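Long-range contacts in carbonic anhydrase (Neosartorya fumigata, PDB 7COJ), which probably catalyses the reversible hydration of carbon dioxide to hydrogencarbonate as a zinc-dependent beta-class carbonic anhydrase: residues L115-S120 with K168-C173; G180-L185 with E218-L223. One frame throughout, in Å; residues are numbered along the deposited sequence.

Contact 1 joins two strands in the middle of the sheet, close to the centre of the chain, whereas contact 2 packs two helices against each other nearer the periphery; their centres lie about 19 Å apart and their nearest atoms about 6 Å, without touching. Along the chain they come in series, and strand 169-175 of contact 1 runs almost directly into helix 179-184 of contact 2. The zinc site sits at this passage: Cys119 comes from the end of strand 114-119, while His175 and Cys178 lie at the end of strand 169-175 and just before the helix. Both contacts also reach the bound acetazolamide, contact 1 at the sulfonamide and contact 2 at the thiadiazole and acetamide.

Contact 1 of 2, residues L115-S120 with K168-C173; sequences LWIGCS and KHVVIC. With ZN (zinc ion), chain E; AZM (5-acetamido-1,3,4-thiadiazole-2-sulfonamide), chain F.
Trp116 and Cys173 meet on one face of the sheet, the indole of the first strand reaching across to the second. From CB, with CG anti to the backbone N (chi1 176°), the Trp116 side chain swings its six-membered ring over the neighbouring strand. At the near corner CE3 lies 3.9 Å from Val171 CG1, and CZ3 touches the same methyl. Further out CZ2 approaches Cys173 CB to 3.3 Å, and CH2 comes within 3.4 Å of Cys173 SG. Cys173 CB stands over the face of the six-membered ring, displaced from the ring centre, in a CH-pi contact, while the sulfur meets the ring obliquely. The two backbones that carry this packing run parallel, as neighbouring central strands of the beta-carbonic anhydrase sheet. Four nearly straight N-H to O=C hydrogen bonds alternate between them, among them Val171 N to Leu115 O at 2.7 Å and Ile117 N to Val171 O at 2.8 Å. On the other face Leu115 and Val170 stand alongside each other, CD2 to CG1 at 3.9 Å, and helix 152-164 packs over Leu115 and Ile117. Past the last direct bond a water takes over, accepting from Cys119 N and donating to Cys173 O. Cys119 SG binds the zinc ion at 2.3 Å together with His175 and Cys178, and acetazolamide N1 takes a further position on the metal.

Contact 2 of 2, residues G180-L185 with E218-L223; sequences GVAAAL and EAVVRL. With AZM (5-acetamido-1,3,4-thiadiazole-2-sulfonamide), chain F.
Leu185 and Leu223 meet end-on, Leu185 CG lying 3.7 Å from Leu223 CD2, where the short helix 179-184 packs across helix 216-236. The local helix segments cross steeply, at 111° with their axes 9.1 Å apart, an apolar helix-helix packing on the side of the beta-carbonic anhydrase fold that flanks the zinc site. Val181 and Leu223 are arranged differently: their side chains run antiparallel past one another, which sets Val181 CG1 against Leu223 CB at 3.7 Å. CG1 of Val181 is anti to its own backbone N (chi1 172°), and this brings the methyl to the backbone of the long helix, 3.4 Å from Val220 O. The CD1 branch of Leu185 rests against Val220 CA and the methyl Val220 CG2, each 3.8 Å away, while its CD2 branch lies next to Leu223 CD2. Ala182 CB touches Val220 CG2 and Ala184 CB touches Leu223 CD2. Helix 193-206 adds a third partner, placing Leu203 on Leu223 and Leu200 on Ala184, while its Arg204 donates a hydrogen bond to Ala184 O. On its zinc-site side the short helix borders the bound acetazolamide: Gly180 N lies 3.2 Å from the thiadiazole sulfur S2, and Ala183 CB meets the acetamide methyl C4 at 3.7 Å.

Contact 1 of 2, residues L115-S120 with K168-C173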
loop_
_atom_site.group_PDB
_atom_site.type_symbol
_atom_site.label_atom_id
_atom_site.label_comp_id
_atom_site.label_asym_id
_atom_site.label_seq_id
_atom_site.Cartn_x
_atom_site.Cartn_y
_atom_site.Cartn_z
ATOM N N LEU A 115 -13.955 18.065 4.937
ATOM C CA LEU A 115 -13.307 16.735 5.007
ATOM C C LEU A 115 -12.651 16.641 6.376
ATOM O O LEU A 115 -11.846 17.544 6.757
ATOM C CB LEU A 115 -12.294 16.548 3.865
ATOM C CG LEU A 115 -11.284 15.409 4.069
ATOM C CD1 LEU A 115 -11.986 14.060 4.174
ATOM C CD2 LEU A 115 -10.243 15.374 2.968
ATOM N N TRP A 116 -13.022 15.604 7.111
ATOM C CA TRP A 116 -12.458 15.288 8.447
ATOM C C TRP A 116 -11.574 14.055 8.291
ATOM O O TRP A 116 -12.068 13.001 7.825
ATOM C CB TRP A 116 -13.586 15.040 9.428
ATOM C CG TRP A 116 -13.209 14.622 10.804
ATOM C CD1 TRP A 116 -12.906 13.364 11.223
ATOM C CD2 TRP A 116 -13.185 15.450 11.970
ATOM N NE1 TRP A 116 -12.688 13.357 12.570
ATOM C CE2 TRP A 116 -12.850 14.625 13.061
ATOM C CE3 TRP A 116 -13.412 16.807 12.205
ATOM C CZ2 TRP A 116 -12.739 15.105 14.357
ATOM C CZ3 TRP A 116 -13.317 17.281 13.486
ATOM C CH2 TRP A 116 -12.988 16.443 14.550
ATOM N N ILE A 117 -10.317 14.189 8.678
ATOM C CA ILE A 117 -9.378 13.057 8.848
ATOM C C ILE A 117 -9.080 12.972 10.348
ATOM O O ILE A 117 -8.472 13.921 10.906
ATOM C CB ILE A 117 -8.118 13.276 7.996
ATOM C CG1 ILE A 117 -8.482 13.376 6.516
ATOM C CG2 ILE A 117 -7.088 12.189 8.271
ATOM C CD1 ILE A 117 -7.325 13.701 5.620
ATOM N N GLY A 118 -9.534 11.906 10.985
ATOM C CA GLY A 118 -9.358 11.740 12.431
ATOM C C GLY A 118 -8.981 10.324 12.809
ATOM O O GLY A 118 -8.796 9.469 11.940
ATOM N N CYS A 119 -8.924 10.086 14.111
ATOM C CA CYS A 119 -8.582 8.768 14.652
ATOM C C CYS A 119 -9.827 7.877 14.628
ATOM O O CYS A 119 -10.955 8.374 14.835
ATOM C CB CYS A 119 -7.961 8.882 16.030
ATOM S SG CYS A 119 -7.320 7.321 16.520
ATOM N N SER A 120 -9.608 6.588 14.433
ATOM C CA SER A 120 -10.643 5.513 14.539
ATOM C C SER A 120 -11.157 5.406 15.969
ATOM O O SER A 120 -12.203 4.791 16.193
ATOM C CB SER A 120 -10.047 4.227 14.065
ATOM O OG SER A 120 -9.779 4.319 12.673
ATOM N N LYS A 168 -14.552 23.005 1.292
ATOM C CA LYS A 168 -13.900 24.303 1.609
ATOM C C LYS A 168 -12.872 24.117 2.716
ATOM O O LYS A 168 -11.968 24.980 2.863
ATOM C CB LYS A 168 -14.964 25.325 2.008
ATOM C CG LYS A 168 -15.934 25.686 0.882
ATOM C CD LYS A 168 -17.033 26.669 1.309
ATOM C CE LYS A 168 -17.901 27.111 0.149
ATOM N NZ LYS A 168 -18.722 25.980 -0.343
ATOM N N HIS A 169 -12.979 23.030 3.490
ATOM C CA HIS A 169 -12.116 22.830 4.679
ATOM C C HIS A 169 -11.628 21.387 4.757
ATOM O O HIS A 169 -12.480 20.478 4.584
ATOM C CB HIS A 169 -12.871 23.156 5.959
ATOM C CG HIS A 169 -13.392 24.539 6.006
ATOM N ND1 HIS A 169 -12.562 25.619 6.337
ATOM C CD2 HIS A 169 -14.619 25.037 5.718
ATOM C CE1 HIS A 169 -13.297 26.721 6.325
ATOM N NE2 HIS A 169 -14.551 26.396 5.939
ATOM N N VAL A 170 -10.341 21.206 5.037
ATOM C CA VAL A 170 -9.788 19.886 5.408
ATOM C C VAL A 170 -9.319 20.018 6.846
ATOM O O VAL A 170 -8.461 20.899 7.141
ATOM C CB VAL A 170 -8.652 19.408 4.497
ATOM C CG1 VAL A 170 -8.158 18.044 4.973
ATOM C CG2 VAL A 170 -9.091 19.321 3.058
ATOM N N VAL A 171 -9.841 19.165 7.710
ATOM C CA VAL A 171 -9.496 19.177 9.150
ATOM C C VAL A 171 -8.733 17.893 9.451
ATOM O O VAL A 171 -9.279 16.786 9.152
ATOM C CB VAL A 171 -10.765 19.281 10.016
ATOM C CG1 VAL A 171 -10.452 19.194 11.490
ATOM C CG2 VAL A 171 -11.574 20.533 9.717
ATOM N N ILE A 172 -7.548 18.013 10.046
ATOM C CA ILE A 172 -6.874 16.833 10.629
ATOM C C ILE A 172 -7.042 16.975 12.127
ATOM O O ILE A 172 -6.603 18.019 12.700
ATOM C CB ILE A 172 -5.411 16.664 10.186
ATOM C CG1 ILE A 172 -5.323 16.504 8.669
ATOM C CG2 ILE A 172 -4.793 15.471 10.904
ATOM C CD1 ILE A 172 -3.909 16.419 8.172
ATOM N N CYS A 173 -7.711 15.998 12.730
ATOM C CA CYS A 173 -8.007 16.015 14.175
ATOM C C CYS A 173 -7.295 14.854 14.885
ATOM O O CYS A 173 -7.666 13.704 14.649
ATOM C CB CYS A 173 -9.505 15.924 14.395
ATOM S SG CYS A 173 -9.960 16.172 16.125
HETATM ZN ZN ZN E . -6.256 7.648 18.560
HETATM C C1 AZM F . -5.480 3.488 19.596
HETATM C C2 AZM F . -3.731 1.986 20.096
HETATM C C3 AZM F . -2.026 0.608 19.086
HETATM C C4 AZM F . -1.023 -0.471 19.374
HETATM N N1 AZM F . -6.599 5.909 19.703
HETATM N N2 AZM F . -4.330 2.448 21.168
HETATM N N3 AZM F . -5.389 3.278 20.858
HETATM N N4 AZM F . -2.709 1.072 20.171
HETATM O O1 AZM F . -6.221 4.695 17.562
HETATM O O2 AZM F . -7.939 3.946 19.209
HETATM O O3 AZM F . -2.273 1.030 17.969
HETATM S S1 AZM F . -6.695 4.553 18.891
HETATM S S2 AZM F . -4.367 2.616 18.634
HETATM O O HOH W 1 -9.183 12.127 16.068
#

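Contact 2 of 2, residues G180-L185 with E218-L223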
loop_
_atom_site.group_PDB
_atom_site.type_symbol
_atom_site.label_atom_id
_atom_site.label_comp_id
_atom_site.label_asym_id
_atom_site.label_seq_id
_atom_site.Cartn_x
_atom_site.Cartn_y
_atom_site.Cartn_z
ATOM N N GLY A 180 -2.549 5.009 19.816
ATOM C CA GLY A 180 -1.670 4.892 18.641
ATOM C C GLY A 180 -0.404 5.719 18.806
ATOM O O GLY A 180 0.719 5.196 18.601
ATOM N N VAL A 181 -0.558 6.981 19.168
ATOM C CA VAL A 181 0.584 7.899 19.470
ATOM C C VAL A 181 1.406 7.289 20.624
ATOM O O VAL A 181 2.634 7.217 20.508
ATOM C CB VAL A 181 0.062 9.311 19.777
ATOM C CG1 VAL A 181 1.180 10.218 20.290
ATOM C CG2 VAL A 181 -0.612 9.926 18.554
ATOM N N ALA A 182 0.756 6.843 21.702
ATOM C CA ALA A 182 1.430 6.248 22.878
ATOM C C ALA A 182 2.218 5.004 22.446
ATOM O O ALA A 182 3.360 4.873 22.880
ATOM C CB ALA A 182 0.450 5.931 23.988
ATOM N N ALA A 183 1.655 4.141 21.584
ATOM C CA ALA A 183 2.342 2.923 21.100
ATOM C C ALA A 183 3.630 3.311 20.366
ATOM O O ALA A 183 4.620 2.597 20.510
ATOM C CB ALA A 183 1.421 2.110 20.221
ATOM N N ALA A 184 3.643 4.401 19.599
ATOM C CA ALA A 184 4.827 4.843 18.837
ATOM C C ALA A 184 5.938 5.305 19.784
ATOM O O ALA A 184 7.129 5.255 19.400
ATOM C CB ALA A 184 4.449 5.932 17.878
ATOM N N LEU A 185 5.579 5.740 20.986
ATOM C CA LEU A 185 6.571 6.145 22.030
ATOM C C LEU A 185 7.106 4.912 22.788
ATOM O O LEU A 185 8.043 5.062 23.562
ATOM C CB LEU A 185 5.917 7.174 22.951
ATOM C CG LEU A 185 5.739 8.555 22.316
ATOM C CD1 LEU A 185 4.758 9.420 23.089
ATOM C CD2 LEU A 185 7.065 9.298 22.202
ATOM N N GLU A 218 2.868 14.246 28.845
ATOM C CA GLU A 218 3.113 15.447 28.010
ATOM C C GLU A 218 3.715 15.040 26.660
ATOM O O GLU A 218 3.412 15.728 25.692
ATOM C CB GLU A 218 4.102 16.399 28.688
ATOM C CG GLU A 218 3.543 17.176 29.872
ATOM C CD GLU A 218 4.607 18.056 30.536
ATOM O OE1 GLU A 218 5.783 17.587 30.732
ATOM O OE2 GLU A 218 4.281 19.236 30.811
ATOM N N ALA A 219 4.580 14.021 26.604
ATOM C CA ALA A 219 5.201 13.545 25.348
ATOM C C ALA A 219 4.117 12.964 24.427
ATOM O O ALA A 219 4.197 13.183 23.204
ATOM C CB ALA A 219 6.297 12.550 25.615
ATOM N N VAL A 220 3.128 12.283 24.991
ATOM C CA VAL A 220 2.000 11.729 24.199
ATOM C C VAL A 220 1.230 12.903 23.572
ATOM O O VAL A 220 0.904 12.854 22.380
ATOM C CB VAL A 220 1.098 10.804 25.030
ATOM C CG1 VAL A 220 -0.098 10.352 24.211
ATOM C CG2 VAL A 220 1.839 9.596 25.573
ATOM N N VAL A 221 0.944 13.951 24.339
ATOM C CA VAL A 221 0.164 15.102 23.808
ATOM C C VAL A 221 1.019 15.778 22.739
ATOM O O VAL A 221 0.492 16.099 21.674
ATOM C CB VAL A 221 -0.236 16.075 24.937
ATOM C CG1 VAL A 221 -0.720 17.409 24.406
ATOM C CG2 VAL A 221 -1.294 15.449 25.835
ATOM N N ARG A 222 2.294 16.007 23.019
ATOM C CA ARG A 222 3.217 16.700 22.094
ATOM C C ARG A 222 3.325 15.897 20.795
ATOM O O ARG A 222 3.258 16.517 19.744
ATOM C CB ARG A 222 4.609 16.909 22.699
ATOM C CG ARG A 222 5.517 17.755 21.829
ATOM C CD ARG A 222 4.966 19.157 21.630
ATOM N NE ARG A 222 5.862 19.892 20.750
ATOM C CZ ARG A 222 5.516 20.576 19.653
ATOM N NH1 ARG A 222 4.254 20.657 19.238
ATOM N NH2 ARG A 222 6.467 21.176 18.966
ATOM N N LEU A 223 3.577 14.587 20.857
ATOM C CA LEU A 223 3.699 13.770 19.623
ATOM C C LEU A 223 2.356 13.804 18.867
ATOM O O LEU A 223 2.406 13.836 17.632
ATOM C CB LEU A 223 4.146 12.337 19.938
ATOM C CG LEU A 223 4.381 11.460 18.706
ATOM C CD1 LEU A 223 5.394 12.090 17.766
ATOM C CD2 LEU A 223 4.835 10.071 19.089
HETATM C C1 AZM F . -5.480 3.488 19.596
HETATM C C2 AZM F . -3.731 1.986 20.096
HETATM C C3 AZM F . -2.026 0.608 19.086
HETATM C C4 AZM F . -1.023 -0.471 19.374
HETATM N N1 AZM F . -6.599 5.909 19.703
HETATM N N2 AZM F . -4.330 2.448 21.168
HETATM N N3 AZM F . -5.389 3.278 20.858
HETATM N N4 AZM F . -2.709 1.072 20.171
HETATM O O1 AZM F . -6.221 4.695 17.562
HETATM O O2 AZM F . -7.939 3.946 19.209
HETATM O O3 AZM F . -2.273 1.030 17.969
HETATM S S1 AZM F . -6.695 4.553 18.891
HETATM S S2 AZM F . -4.367 2.616 18.634
#